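PDB 2HCF: hydrolase, haloacid dehalogenase-like family from Chlorobaculum tepidum, which binds magnesium and probably acts as a hydrolase, as the haloacid dehalogenase superfamily to which it belongs would suggest. Local coordinates for residues R23-D28 with R84-R89; E100-L105 with P131-Y136; I155-A160 with A166-S171; H181-A186 with E204-H209; T213-F218 with L225-T230. One frame throughout, in Å; residues are numbered along the deposited sequence.

Contact 1: R23-D28 with R84-R89; sequences RRVLAD and RERARR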
# COMPACT_ATOMS: atom_id res chain seq x y z
N ARG A 23 7.21 -12.93 4.35
CA ARG A 23 8.13 -12.64 5.46
C ARG A 23 9.43 -13.43 5.30
O ARG A 23 10.51 -12.94 5.60
CB ARG A 23 7.43 -12.92 6.82
CG ARG A 23 8.34 -13.22 7.99
N ARG A 24 9.32 -14.63 4.78
CA ARG A 24 10.48 -15.47 4.59
C ARG A 24 11.33 -15.09 3.39
O ARG A 24 12.53 -15.27 3.42
CB ARG A 24 10.04 -16.92 4.52
CG ARG A 24 9.35 -17.36 5.85
CD ARG A 24 9.20 -18.90 5.96
NE ARG A 24 8.56 -19.46 4.76
CZ ARG A 24 7.24 -19.55 4.57
NH1 ARG A 24 6.38 -19.14 5.51
NH2 ARG A 24 6.78 -20.06 3.44
N VAL A 25 10.71 -14.58 2.33
CA VAL A 25 11.42 -13.97 1.21
C VAL A 25 12.28 -12.80 1.68
O VAL A 25 13.44 -12.68 1.31
CB VAL A 25 10.42 -13.48 0.11
CG1 VAL A 25 11.11 -12.55 -0.91
CG2 VAL A 25 9.78 -14.64 -0.58
N LEU A 26 11.71 -11.93 2.50
CA LEU A 26 12.51 -10.84 3.02
C LEU A 26 13.67 -11.35 3.88
O LEU A 26 14.80 -10.89 3.72
CB LEU A 26 11.67 -9.83 3.81
CG LEU A 26 12.47 -8.59 4.29
CD1 LEU A 26 13.06 -7.76 3.16
CD2 LEU A 26 11.58 -7.71 5.14
N ALA A 27 13.39 -12.27 4.80
CA ALA A 27 14.43 -12.76 5.70
C ALA A 27 15.58 -13.37 4.91
O ALA A 27 16.75 -13.09 5.19
CB ALA A 27 13.84 -13.77 6.69
N ASP A 28 15.25 -14.18 3.92
CA ASP A 28 16.22 -14.77 3.02
C ASP A 28 17.06 -13.76 2.24
O ASP A 28 18.24 -14.01 1.97
CB ASP A 28 15.54 -15.74 2.05
CG ASP A 28 15.22 -17.09 2.69
OD1 ASP A 28 15.69 -17.33 3.83
OD2 ASP A 28 14.50 -17.91 2.07
N ARG A 84 9.59 -12.29 -6.78
CA ARG A 84 9.09 -12.58 -8.13
C ARG A 84 9.36 -14.01 -8.51
O ARG A 84 8.59 -14.61 -9.27
CB ARG A 84 9.67 -11.57 -9.15
CG ARG A 84 9.10 -10.12 -8.93
CD ARG A 84 9.39 -9.06 -10.04
N GLU A 85 10.43 -14.58 -7.97
CA GLU A 85 10.80 -15.95 -8.24
C GLU A 85 9.90 -16.94 -7.52
O GLU A 85 9.52 -17.95 -8.08
CB GLU A 85 12.24 -16.18 -7.76
CG GLU A 85 12.90 -17.40 -8.34
CD GLU A 85 14.07 -17.89 -7.49
OE1 GLU A 85 14.90 -17.06 -7.02
OE2 GLU A 85 14.15 -19.13 -7.30
N ARG A 86 9.58 -16.68 -6.26
CA ARG A 86 8.92 -17.69 -5.44
C ARG A 86 7.40 -17.57 -5.37
O ARG A 86 6.72 -18.58 -5.23
CB ARG A 86 9.45 -17.65 -4.01
CG ARG A 86 10.91 -17.98 -3.86
CD ARG A 86 11.24 -17.93 -2.39
NE ARG A 86 12.66 -18.13 -2.12
CZ ARG A 86 13.21 -17.97 -0.92
NH1 ARG A 86 12.49 -17.60 0.12
NH2 ARG A 86 14.51 -18.19 -0.78
N ALA A 87 6.87 -16.35 -5.39
CA ALA A 87 5.44 -16.14 -5.24
C ALA A 87 4.65 -16.81 -6.38
O ALA A 87 5.07 -16.78 -7.53
CB ALA A 87 5.13 -14.67 -5.19
N ARG A 88 3.51 -17.42 -6.05
CA ARG A 88 2.59 -17.99 -7.02
C ARG A 88 1.19 -17.45 -6.74
O ARG A 88 0.92 -16.93 -5.65
CB ARG A 88 2.54 -19.52 -6.92
CG ARG A 88 3.89 -20.26 -7.09
CD ARG A 88 4.43 -20.19 -8.52
NE ARG A 88 5.68 -20.93 -8.69
CZ ARG A 88 6.91 -20.40 -8.78
NH1 ARG A 88 7.11 -19.09 -8.70
NH2 ARG A 88 7.97 -21.20 -8.94
N ARG A 89 0.29 -17.62 -7.71
CA ARG A 89 -1.10 -17.14 -7.59
C ARG A 89 -1.73 -17.62 -6.29
O ARG A 89 -2.43 -16.89 -5.62
CB ARG A 89 -1.92 -17.64 -8.77
CG ARG A 89 -3.41 -17.33 -8.68
CD ARG A 89 -3.69 -15.83 -8.57
NE ARG A 89 -5.11 -15.53 -8.43
CZ ARG A 89 -5.75 -15.34 -7.27
NH1 ARG A 89 -5.12 -15.44 -6.11
NH2 ARG A 89 -7.05 -15.08 -7.27
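V25 on helix 21-34 and R86 in the last turn of helix 65-86 bring the two backbones nearest, V25 CA and R86 CA being 8.0 Å apart. The side chain of R86, extended from CG to NE, runs antiparallel alongside V25, R86 CD lying 4.0 Å from V25 CG2. The guanidinium then meets D28 end-on in a salt bridge: R86 NH1 and R86 NH2 both donate to D28 OD2, at 2.8 and 2.9 Å, a two-nitrogen grip on one oxygen. Both bonds are bent, with N-H...O angles of 144° and 142°. D28 OD2 lies close to the guanidinium plane and is approached from its anti side; the carboxylate itself is turned 82° from that plane. With an alanine in place of R86, the D28 carboxylate would probably lose its charge mate and V25 CG2 part of its cover. V25 also packs on Y79, L82 and F83 of helix 65-86, an arrangement consistent with the helical cap domain that many haloacid dehalogenase-like hydrolases carry beside the catalytic core.

Contact 2: E100-L105 with P131-Y136; sequences ELLDAL and PGIDHY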
# COMPACT_ATOMS: atom_id res chain seq x y z
N GLU A 100 -14.79 -6.29 -8.29
CA GLU A 100 -16.04 -5.60 -8.58
C GLU A 100 -15.91 -4.09 -8.35
O GLU A 100 -16.38 -3.30 -9.15
CB GLU A 100 -17.17 -6.15 -7.70
CG GLU A 100 -17.52 -7.63 -7.94
CD GLU A 100 -16.56 -8.64 -7.27
OE1 GLU A 100 -15.62 -8.26 -6.52
OE2 GLU A 100 -16.76 -9.85 -7.52
N LEU A 101 -15.23 -3.72 -7.28
CA LEU A 101 -15.09 -2.32 -6.91
C LEU A 101 -14.16 -1.60 -7.90
O LEU A 101 -14.42 -0.47 -8.32
CB LEU A 101 -14.53 -2.19 -5.49
CG LEU A 101 -14.26 -0.78 -4.97
CD1 LEU A 101 -15.52 0.08 -5.01
CD2 LEU A 101 -13.67 -0.80 -3.56
N LEU A 102 -13.06 -2.25 -8.25
CA LEU A 102 -12.09 -1.68 -9.16
C LEU A 102 -12.69 -1.54 -10.56
O LEU A 102 -12.47 -0.54 -11.21
CB LEU A 102 -10.81 -2.51 -9.16
CG LEU A 102 -9.97 -2.45 -7.87
CD1 LEU A 102 -8.71 -3.25 -7.98
CD2 LEU A 102 -9.61 -1.03 -7.48
N ASP A 103 -13.46 -2.52 -11.02
CA ASP A 103 -14.20 -2.38 -12.27
C ASP A 103 -15.15 -1.17 -12.27
O ASP A 103 -15.23 -0.47 -13.27
CB ASP A 103 -15.08 -3.60 -12.52
CG ASP A 103 -14.31 -4.76 -13.03
OD1 ASP A 103 -13.13 -4.56 -13.40
OD2 ASP A 103 -14.88 -5.88 -13.06
N ALA A 104 -15.89 -1.00 -11.18
CA ALA A 104 -16.85 0.08 -11.03
C ALA A 104 -16.17 1.45 -11.09
O ALA A 104 -16.71 2.39 -11.67
CB ALA A 104 -17.63 -0.06 -9.73
N LEU A 105 -14.99 1.57 -10.47
CA LEU A 105 -14.24 2.81 -10.46
C LEU A 105 -13.54 3.12 -11.76
O LEU A 105 -13.53 4.27 -12.23
CB LEU A 105 -13.20 2.78 -9.32
CG LEU A 105 -13.83 2.86 -7.94
CD1 LEU A 105 -12.81 2.43 -6.91
CD2 LEU A 105 -14.37 4.28 -7.63
N PRO A 131 -3.19 -12.04 -9.15
CA PRO A 131 -4.64 -12.10 -9.37
C PRO A 131 -5.22 -11.21 -10.51
O PRO A 131 -6.43 -11.18 -10.71
CB PRO A 131 -5.20 -11.68 -8.01
CG PRO A 131 -4.22 -10.74 -7.52
CD PRO A 131 -2.88 -11.22 -7.98
N GLY A 132 -4.37 -10.52 -11.25
CA GLY A 132 -4.83 -9.80 -12.44
C GLY A 132 -5.60 -8.51 -12.18
O GLY A 132 -6.59 -8.24 -12.88
N ILE A 133 -5.15 -7.75 -11.18
CA ILE A 133 -5.73 -6.45 -10.90
C ILE A 133 -4.71 -5.31 -10.95
O ILE A 133 -4.98 -4.22 -10.48
CB ILE A 133 -6.48 -6.38 -9.52
CG1 ILE A 133 -5.55 -6.71 -8.37
CG2 ILE A 133 -7.67 -7.34 -9.50
CD1 ILE A 133 -6.09 -6.25 -7.08
N ASP A 134 -3.53 -5.55 -11.51
CA ASP A 134 -2.50 -4.50 -11.64
C ASP A 134 -2.90 -3.47 -12.69
O ASP A 134 -2.61 -2.27 -12.56
CB ASP A 134 -1.15 -5.13 -11.98
CG ASP A 134 -0.04 -4.11 -12.19
OD1 ASP A 134 0.32 -3.42 -11.23
OD2 ASP A 134 0.48 -3.99 -13.32
N HIS A 135 -3.54 -3.96 -13.76
CA HIS A 135 -3.93 -3.15 -14.93
C HIS A 135 -4.83 -1.94 -14.55
O HIS A 135 -4.86 -0.92 -15.27
CB HIS A 135 -4.58 -4.07 -15.98
CG HIS A 135 -5.89 -4.64 -15.55
ND1 HIS A 135 -7.08 -3.96 -15.71
CD2 HIS A 135 -6.21 -5.80 -14.92
CE1 HIS A 135 -8.06 -4.67 -15.19
NE2 HIS A 135 -7.56 -5.78 -14.68
N TYR A 136 -5.50 -2.00 -13.41
CA TYR A 136 -6.34 -0.89 -12.97
C TYR A 136 -5.55 0.37 -12.52
O TYR A 136 -6.12 1.45 -12.41
CB TYR A 136 -7.20 -1.30 -11.77
CG TYR A 136 -8.24 -2.34 -12.06
CD1 TYR A 136 -9.38 -2.02 -12.80
CD2 TYR A 136 -8.08 -3.65 -11.61
CE1 TYR A 136 -10.33 -3.00 -13.08
CE2 TYR A 136 -9.02 -4.61 -11.88
CZ TYR A 136 -10.14 -4.29 -12.60
OH TYR A 136 -11.04 -5.29 -12.87
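L102 sets its CB over one face of the Y136 ring. L102 CB sits 3.7 Å from the Y136 ring centroid and just 3° off the ring normal, a CH-pi contact over the middle of the face. With CG anti to the carbonyl carbon (chi1 -69°), L102 also brings CD1 to 3.7 Å from Y136 CD2. The opposite face of the same ring is taken by H135, whose CE1 stands 3.3 Å above the plane, so the ring lies between L102 CB and H135 CE1. D103 OD1 lies at the ring edge, but its closeness to Y136 OH in the model is doubtful. The loop that presents Y136 begins at G132, which has positive phi and is the C-prime residue of the Schellman motif that ends helix 121-129, one of the helices of the Rossmann-like core of this superfamily. R99, on the same helix as L102, ties this turn down by a hydrogen bond to P131 O. Just beyond the turn, I133 approaches L102 at about a right angle. Its CG1, lodged between its own backbone N and carbonyl carbon (chi1 59°), carries the terminal methyl across, I133 CD1 lying 4.1 Å from L102 CD1. I133 also touches V98 and R99 on the helix of L102, and L94 of strand 92-94.

Contact 3: I155-A160 with A166-S171; sequences IALERA and ANYSPS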
# COMPACT_ATOMS: atom_id res chain seq x y z
N ILE A 155 3.55 13.19 -2.92
CA ILE A 155 4.15 12.63 -4.12
C ILE A 155 3.09 12.12 -5.11
O ILE A 155 3.13 12.44 -6.29
CB ILE A 155 5.15 11.49 -3.77
CG1 ILE A 155 6.38 12.07 -3.08
CG2 ILE A 155 5.51 10.61 -5.02
CD1 ILE A 155 7.34 11.03 -2.54
N ALA A 156 2.14 11.33 -4.61
CA ALA A 156 1.02 10.88 -5.43
C ALA A 156 0.18 12.03 -5.94
O ALA A 156 -0.21 12.01 -7.08
CB ALA A 156 0.14 9.91 -4.66
N LEU A 157 -0.11 13.05 -5.12
CA LEU A 157 -0.89 14.20 -5.61
C LEU A 157 -0.18 14.92 -6.78
O LEU A 157 -0.78 15.21 -7.83
CB LEU A 157 -1.18 15.16 -4.46
CG LEU A 157 -1.99 16.39 -4.86
CD1 LEU A 157 -3.31 16.02 -5.50
CD2 LEU A 157 -2.19 17.24 -3.63
N GLU A 158 1.12 15.17 -6.64
CA GLU A 158 1.92 15.80 -7.69
C GLU A 158 1.90 14.99 -8.98
O GLU A 158 1.73 15.56 -10.06
CB GLU A 158 3.33 16.00 -7.22
CG GLU A 158 4.15 16.92 -8.08
CD GLU A 158 5.47 17.25 -7.44
OE1 GLU A 158 6.26 16.31 -7.22
OE2 GLU A 158 5.68 18.45 -7.08
N ARG A 159 2.08 13.69 -8.85
CA ARG A 159 2.05 12.80 -10.02
C ARG A 159 0.70 12.80 -10.70
O ARG A 159 0.61 12.78 -11.93
CB ARG A 159 2.47 11.37 -9.63
CG ARG A 159 3.95 11.27 -9.30
CD ARG A 159 4.38 9.86 -8.86
NE ARG A 159 5.79 9.89 -8.50
CZ ARG A 159 6.43 9.00 -7.76
NH1 ARG A 159 5.80 7.91 -7.31
NH2 ARG A 159 7.71 9.21 -7.45
N ALA A 160 -0.37 12.78 -9.92
CA ALA A 160 -1.72 12.75 -10.49
C ALA A 160 -1.99 14.05 -11.28
O ALA A 160 -2.50 14.04 -12.39
CB ALA A 160 -2.75 12.57 -9.38
N ALA A 166 -5.49 18.00 -13.47
CA ALA A 166 -6.50 18.26 -12.46
C ALA A 166 -5.85 18.78 -11.19
O ALA A 166 -4.90 18.18 -10.70
CB ALA A 166 -7.29 16.97 -12.16
N ASN A 167 -6.38 19.85 -10.63
CA ASN A 167 -5.90 20.35 -9.34
C ASN A 167 -6.86 19.85 -8.28
O ASN A 167 -7.77 20.58 -7.88
CB ASN A 167 -5.84 21.88 -9.36
CG ASN A 167 -5.20 22.47 -8.10
OD1 ASN A 167 -3.99 22.31 -7.85
ND2 ASN A 167 -6.01 23.16 -7.30
N TYR A 168 -6.69 18.60 -7.84
CA TYR A 168 -7.64 17.97 -6.91
C TYR A 168 -7.66 18.74 -5.62
O TYR A 168 -6.61 19.00 -5.05
CB TYR A 168 -7.25 16.52 -6.62
CG TYR A 168 -7.29 15.66 -7.86
CD1 TYR A 168 -8.48 15.13 -8.32
CD2 TYR A 168 -6.14 15.42 -8.59
CE1 TYR A 168 -8.53 14.38 -9.48
CE2 TYR A 168 -6.17 14.67 -9.74
CZ TYR A 168 -7.36 14.15 -10.18
OH TYR A 168 -7.36 13.38 -11.34
N SER A 169 -8.86 19.11 -5.17
CA SER A 169 -9.02 19.72 -3.85
C SER A 169 -9.14 18.61 -2.80
O SER A 169 -9.41 17.45 -3.16
CB SER A 169 -10.26 20.61 -3.82
OG SER A 169 -11.43 19.85 -3.61
N PRO A 170 -8.96 18.93 -1.52
CA PRO A 170 -9.00 17.91 -0.47
C PRO A 170 -10.23 16.99 -0.53
O PRO A 170 -10.07 15.77 -0.40
CB PRO A 170 -9.00 18.75 0.82
CG PRO A 170 -8.27 19.99 0.44
CD PRO A 170 -8.74 20.28 -0.94
N SER A 171 -11.42 17.54 -0.77
CA SER A 171 -12.63 16.73 -0.80
C SER A 171 -12.70 15.84 -2.01
O SER A 171 -13.55 14.96 -2.05
CB SER A 171 -13.88 17.59 -0.80
OG SER A 171 -13.88 18.49 -1.91
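A160 CB approaches the Y168 ring obliquely, while one face of that ring is covered from within its own loop by A166, whose CB stands 3.4 Å above the ring plane, offset toward the rim. The setting is the beta-alpha-beta layering of the Rossmann-like haloacid dehalogenase core: helix 152-164 lies against the parallel sheet, and the loop carrying Y168 leads from the end of that helix into strand 173-177. Two apolar touches join the segments. A160 CB reaches Y168 CE2 at 4.0 Å, and nearer the tyrosine backbone the leucine methyl L157 CD1 comes to 4.1 Å from Y168 CB. The side chains of L157 and Y168 run antiparallel alongside one another; with CG anti to the backbone N (chi1 -180°), L157 stretches across to the loop although its CB does not aim there. Both helix residues and the tyrosine also rest on the sheet: L157 and Y168 on I173, A160 and Y168 on L6 and L112. On the same helix R159 forms a salt bridge with D145. The join between helix and loop is polar at T164, where OG1 is hydrogen-bonded to A160 O and to A166 N, and takes a weak hydrogen bond with the phenol oxygen, Y168 OH.

Contact 4: H181-A186 with E204-H209; sequences HDIRCA and EELARH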
# COMPACT_ATOMS: atom_id res chain seq x y z
N HIS A 181 -2.01 3.87 9.82
CA HIS A 181 -1.02 4.57 8.99
C HIS A 181 -1.66 5.12 7.72
O HIS A 181 -1.30 6.19 7.24
CB HIS A 181 0.15 3.65 8.68
CG HIS A 181 0.76 3.06 9.90
ND1 HIS A 181 1.25 3.84 10.94
CD2 HIS A 181 0.92 1.77 10.29
CE1 HIS A 181 1.72 3.05 11.89
NE2 HIS A 181 1.55 1.79 11.51
N ASP A 182 -2.61 4.36 7.17
CA ASP A 182 -3.41 4.82 6.06
C ASP A 182 -4.22 6.05 6.46
O ASP A 182 -4.20 7.08 5.77
CB ASP A 182 -4.31 3.69 5.59
CG ASP A 182 -3.50 2.47 5.22
OD1 ASP A 182 -2.95 2.48 4.12
OD2 ASP A 182 -3.39 1.53 6.02
N ILE A 183 -4.90 5.96 7.58
CA ILE A 183 -5.75 7.04 7.99
C ILE A 183 -4.90 8.29 8.23
O ILE A 183 -5.30 9.42 7.91
CB ILE A 183 -6.52 6.66 9.29
CG1 ILE A 183 -7.49 5.52 9.03
CG2 ILE A 183 -7.31 7.86 9.79
CD1 ILE A 183 -8.01 4.82 10.26
N ARG A 184 -3.73 8.09 8.81
CA ARG A 184 -2.88 9.19 9.25
C ARG A 184 -2.27 9.87 8.04
O ARG A 184 -2.18 11.08 7.96
CB ARG A 184 -1.78 8.68 10.17
CG ARG A 184 -0.63 9.69 10.37
CD ARG A 184 0.28 9.33 11.53
NE ARG A 184 -0.47 8.66 12.59
CZ ARG A 184 -0.34 7.38 12.92
NH1 ARG A 184 0.57 6.58 12.35
NH2 ARG A 184 -1.12 6.90 13.86
N CYS A 185 -1.86 9.09 7.05
CA CYS A 185 -1.19 9.74 5.89
C CYS A 185 -2.18 10.62 5.08
O CYS A 185 -1.77 11.60 4.47
CB CYS A 185 -0.40 8.75 5.06
SG CYS A 185 -1.34 7.84 3.91
N ALA A 186 -3.47 10.29 5.13
CA ALA A 186 -4.50 11.08 4.47
C ALA A 186 -4.61 12.50 5.03
O ALA A 186 -4.95 13.44 4.32
CB ALA A 186 -5.84 10.39 4.56
N GLU A 204 -13.40 -1.21 15.84
CA GLU A 204 -13.23 -0.52 17.12
C GLU A 204 -11.85 0.08 17.23
O GLU A 204 -11.70 1.18 17.70
CB GLU A 204 -13.46 -1.45 18.31
CG GLU A 204 -14.92 -1.57 18.67
CD GLU A 204 -15.17 -2.22 20.03
OE1 GLU A 204 -14.17 -2.42 20.79
OE2 GLU A 204 -16.36 -2.53 20.29
N GLU A 205 -10.84 -0.66 16.80
CA GLU A 205 -9.47 -0.16 16.83
C GLU A 205 -9.29 1.03 15.87
O GLU A 205 -8.78 2.08 16.25
CB GLU A 205 -8.49 -1.28 16.48
CG GLU A 205 -8.26 -2.22 17.64
CD GLU A 205 -7.43 -3.44 17.28
OE1 GLU A 205 -7.63 -4.08 16.21
OE2 GLU A 205 -6.57 -3.78 18.11
N LEU A 206 -9.73 0.85 14.63
CA LEU A 206 -9.58 1.87 13.59
C LEU A 206 -10.35 3.16 13.86
O LEU A 206 -9.93 4.22 13.44
CB LEU A 206 -9.96 1.31 12.23
CG LEU A 206 -8.95 0.30 11.72
CD1 LEU A 206 -9.51 -0.31 10.47
CD2 LEU A 206 -7.57 0.92 11.44
N ALA A 207 -11.44 3.06 14.61
CA ALA A 207 -12.31 4.18 14.83
C ALA A 207 -11.66 5.26 15.73
O ALA A 207 -12.02 6.44 15.66
CB ALA A 207 -13.63 3.67 15.44
N ARG A 208 -10.71 4.85 16.55
CA ARG A 208 -10.00 5.78 17.42
C ARG A 208 -9.08 6.75 16.66
O ARG A 208 -8.62 7.74 17.23
CB ARG A 208 -9.16 5.01 18.45
CG ARG A 208 -9.97 4.06 19.29
CD ARG A 208 -9.13 3.32 20.30
NE ARG A 208 -9.89 2.17 20.84
CZ ARG A 208 -9.42 0.93 21.00
NH1 ARG A 208 -8.15 0.61 20.72
NH2 ARG A 208 -10.24 -0.01 21.45
N HIS A 209 -8.83 6.46 15.38
CA HIS A 209 -8.00 7.30 14.53
C HIS A 209 -8.81 8.22 13.65
O HIS A 209 -8.25 8.98 12.87
CB HIS A 209 -7.10 6.41 13.69
CG HIS A 209 -6.35 5.43 14.53
ND1 HIS A 209 -5.47 5.82 15.51
CD2 HIS A 209 -6.39 4.08 14.58
CE1 HIS A 209 -4.98 4.76 16.11
NE2 HIS A 209 -5.53 3.69 15.58
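I183 has the most surface buried here, and it is its two branches that do the touching. CG2, anti to the backbone N, runs to the carbonyl of H209, I183 CG2 lying 3.4 Å from H209 O. The other branch, CG1 (chi1 -66°), ends in CD1 against the H209 side chain, I183 CD1 being 3.9 Å from H209 CB; the isoleucine and histidine cross at about a right angle. H209 thus offers its CB and its backbone oxygen to the isoleucine, and that oxygen is also held by a hydrogen bond from R187 NH2. The third partner, L206, adds its CD2, 4.1 Å from I183 CD1, while L206 O lies 3.8 Å from that same methyl. L206 O also accepts a 3.2 Å bond from H209 N. Behind, I183 is backed by S193 and A195 of strand 192-196 and by P211. The result is a mostly buried joint, I183 methyls meeting both carbon atoms and backbone oxygens, between helix 180-187 and the short helix 203-207 with the turn after it. It borders the metal site: the side chain of L206 is about 6 Å from that of D178, a magnesium ligand at the strand end, as in the active site of haloacid dehalogenase-like hydrolases.

Contact 5: T213-F218 with L225-T230; sequences TLFKNF and LASILT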
# COMPACT_ATOMS: atom_id res chain seq x y z
N THR A 213 -14.59 7.63 6.83
CA THR A 213 -15.56 6.56 6.75
C THR A 213 -14.86 5.29 7.14
O THR A 213 -13.63 5.19 6.96
CB THR A 213 -16.09 6.48 5.32
OG1 THR A 213 -16.67 7.75 5.00
CG2 THR A 213 -17.15 5.38 5.13
N LEU A 214 -15.63 4.32 7.66
CA LEU A 214 -15.14 3.01 8.10
C LEU A 214 -16.06 1.86 7.66
O LEU A 214 -17.25 1.79 8.02
CB LEU A 214 -14.96 3.02 9.60
CG LEU A 214 -14.41 1.73 10.23
CD1 LEU A 214 -13.13 1.23 9.64
CD2 LEU A 214 -14.26 1.95 11.71
N PHE A 215 -15.50 0.98 6.85
CA PHE A 215 -16.16 -0.20 6.35
C PHE A 215 -15.65 -1.47 7.03
O PHE A 215 -14.50 -1.56 7.38
CB PHE A 215 -15.86 -0.37 4.85
CG PHE A 215 -16.72 0.49 3.96
CD1 PHE A 215 -16.37 1.81 3.71
CD2 PHE A 215 -17.86 -0.02 3.37
CE1 PHE A 215 -17.17 2.61 2.89
CE2 PHE A 215 -18.66 0.76 2.55
CZ PHE A 215 -18.32 2.08 2.31
N LYS A 216 -16.52 -2.46 7.13
CA LYS A 216 -16.10 -3.78 7.56
C LYS A 216 -15.35 -4.44 6.43
O LYS A 216 -14.29 -5.05 6.63
CB LYS A 216 -17.32 -4.60 7.99
CG LYS A 216 -17.01 -5.98 8.63
CD LYS A 216 -16.14 -5.85 9.90
CE LYS A 216 -16.29 -7.04 10.84
NZ LYS A 216 -16.39 -8.32 10.08
N ASN A 217 -15.92 -4.33 5.24
CA ASN A 217 -15.33 -4.91 4.05
C ASN A 217 -15.97 -4.24 2.83
O ASN A 217 -16.80 -3.35 3.00
CB ASN A 217 -15.56 -6.42 4.05
CG ASN A 217 -17.03 -6.79 4.18
OD1 ASN A 217 -17.85 -6.37 3.38
ND2 ASN A 217 -17.36 -7.59 5.19
N PHE A 218 -15.62 -4.67 1.62
CA PHE A 218 -16.14 -4.02 0.41
C PHE A 218 -17.17 -4.90 -0.32
O PHE A 218 -17.30 -4.80 -1.53
CB PHE A 218 -15.00 -3.67 -0.56
CG PHE A 218 -13.99 -2.67 -0.06
CD1 PHE A 218 -14.37 -1.55 0.68
CD2 PHE A 218 -12.65 -2.81 -0.40
CE1 PHE A 218 -13.41 -0.61 1.10
CE2 PHE A 218 -11.69 -1.87 0.01
CZ PHE A 218 -12.09 -0.77 0.76
N LEU A 225 -18.83 2.56 -3.67
CA LEU A 225 -18.72 3.55 -4.73
C LEU A 225 -19.34 4.89 -4.31
O LEU A 225 -18.72 5.95 -4.45
CB LEU A 225 -19.38 2.99 -5.99
CG LEU A 225 -19.18 3.79 -7.28
CD1 LEU A 225 -17.73 3.72 -7.76
CD2 LEU A 225 -20.13 3.27 -8.34
N ALA A 226 -20.55 4.84 -3.76
CA ALA A 226 -21.24 6.05 -3.31
C ALA A 226 -20.40 6.77 -2.29
O ALA A 226 -20.32 8.00 -2.28
CB ALA A 226 -22.58 5.71 -2.73
N SER A 227 -19.76 6.01 -1.41
CA SER A 227 -18.99 6.62 -0.37
C SER A 227 -17.72 7.26 -0.95
O SER A 227 -17.30 8.31 -0.49
CB SER A 227 -18.65 5.59 0.68
OG SER A 227 -17.76 6.16 1.59
N ILE A 228 -17.15 6.64 -1.98
CA ILE A 228 -15.90 7.13 -2.58
C ILE A 228 -16.12 8.38 -3.42
O ILE A 228 -15.39 9.33 -3.29
CB ILE A 228 -15.19 6.04 -3.45
CG1 ILE A 228 -14.61 4.95 -2.55
CG2 ILE A 228 -14.07 6.65 -4.27
CD1 ILE A 228 -14.18 3.67 -3.32
N LEU A 229 -17.16 8.39 -4.25
CA LEU A 229 -17.42 9.54 -5.14
C LEU A 229 -17.95 10.80 -4.44
O LEU A 229 -17.58 11.91 -4.83
CB LEU A 229 -18.37 9.13 -6.26
CG LEU A 229 -17.81 7.98 -7.10
CD1 LEU A 229 -18.88 7.47 -8.03
CD2 LEU A 229 -16.58 8.39 -7.87
N THR A 230 -18.77 10.61 -3.40
CA THR A 230 -19.50 11.71 -2.70
C THR A 230 -18.67 12.48 -1.64
O THR A 230 -18.47 13.70 -1.74
CB THR A 230 -20.77 11.13 -2.02
OG1 THR A 230 -21.57 10.45 -3.01
CG2 THR A 230 -21.60 12.23 -1.35
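S227 on helix 221-229 meets T213 and F215 of strand 213-215, the outermost strand of the parallel sheet in the Rossmann-like core, with the chain's last modelled helix laid against it. The contacts across are van der Waals. S227 OG, turned away from the backbone N of its own residue (chi1 173°), lies 3.7 Å from T213 CG2. The same oxygen approaches F215 at the ring edge, near the ring plane, 3.8 Å from CE1, while S227 CB is 3.9 Å from F215 CZ. The phenylalanine is thus met at its rim, with the serine side chain touching both the ring and the threonine. Replacing F215 by a glycine is likely to open a gap beside S227 and leave I194 of the neighbouring strand without its aromatic cover. Hydrogen bonds hold each element to its own surroundings: T213 and F215 pair through their backbones with strand 192-196 and its continuation at A197, and R192 NH2 bonds I228 O in the helix. At the helix end A226 O accepts two bonds from T230, one from its N at 3.2 Å and one, in the carbonyl plane, from the hydroxyl T230 OG1 at 2.8 Å.

How the contacts relate
Contacts 3 and 4 are buried, contact 3 wholly apolar and contact 4 mixing methyls with backbone oxygens; contact 2 is partly buried, and contact 5 lies at the surface on the sheet edge. Contact 1 stands apart, about 24 Å from contact 2 between centres, and alone has a salt bridge joining its segments; it joins helices 21-34 and 65-86. Packing links several of the contacts. R89 packs on P131, bringing contact 1 against contact 2. Helix 98-106 of contact 2 leans on helix 221-229 of contact 5 through L105 and L225, while L206 of contact 4 touches L214 of contact 5. Contact 3 touches none of the others and joins helix 152-164 to the loop before strand 173-177.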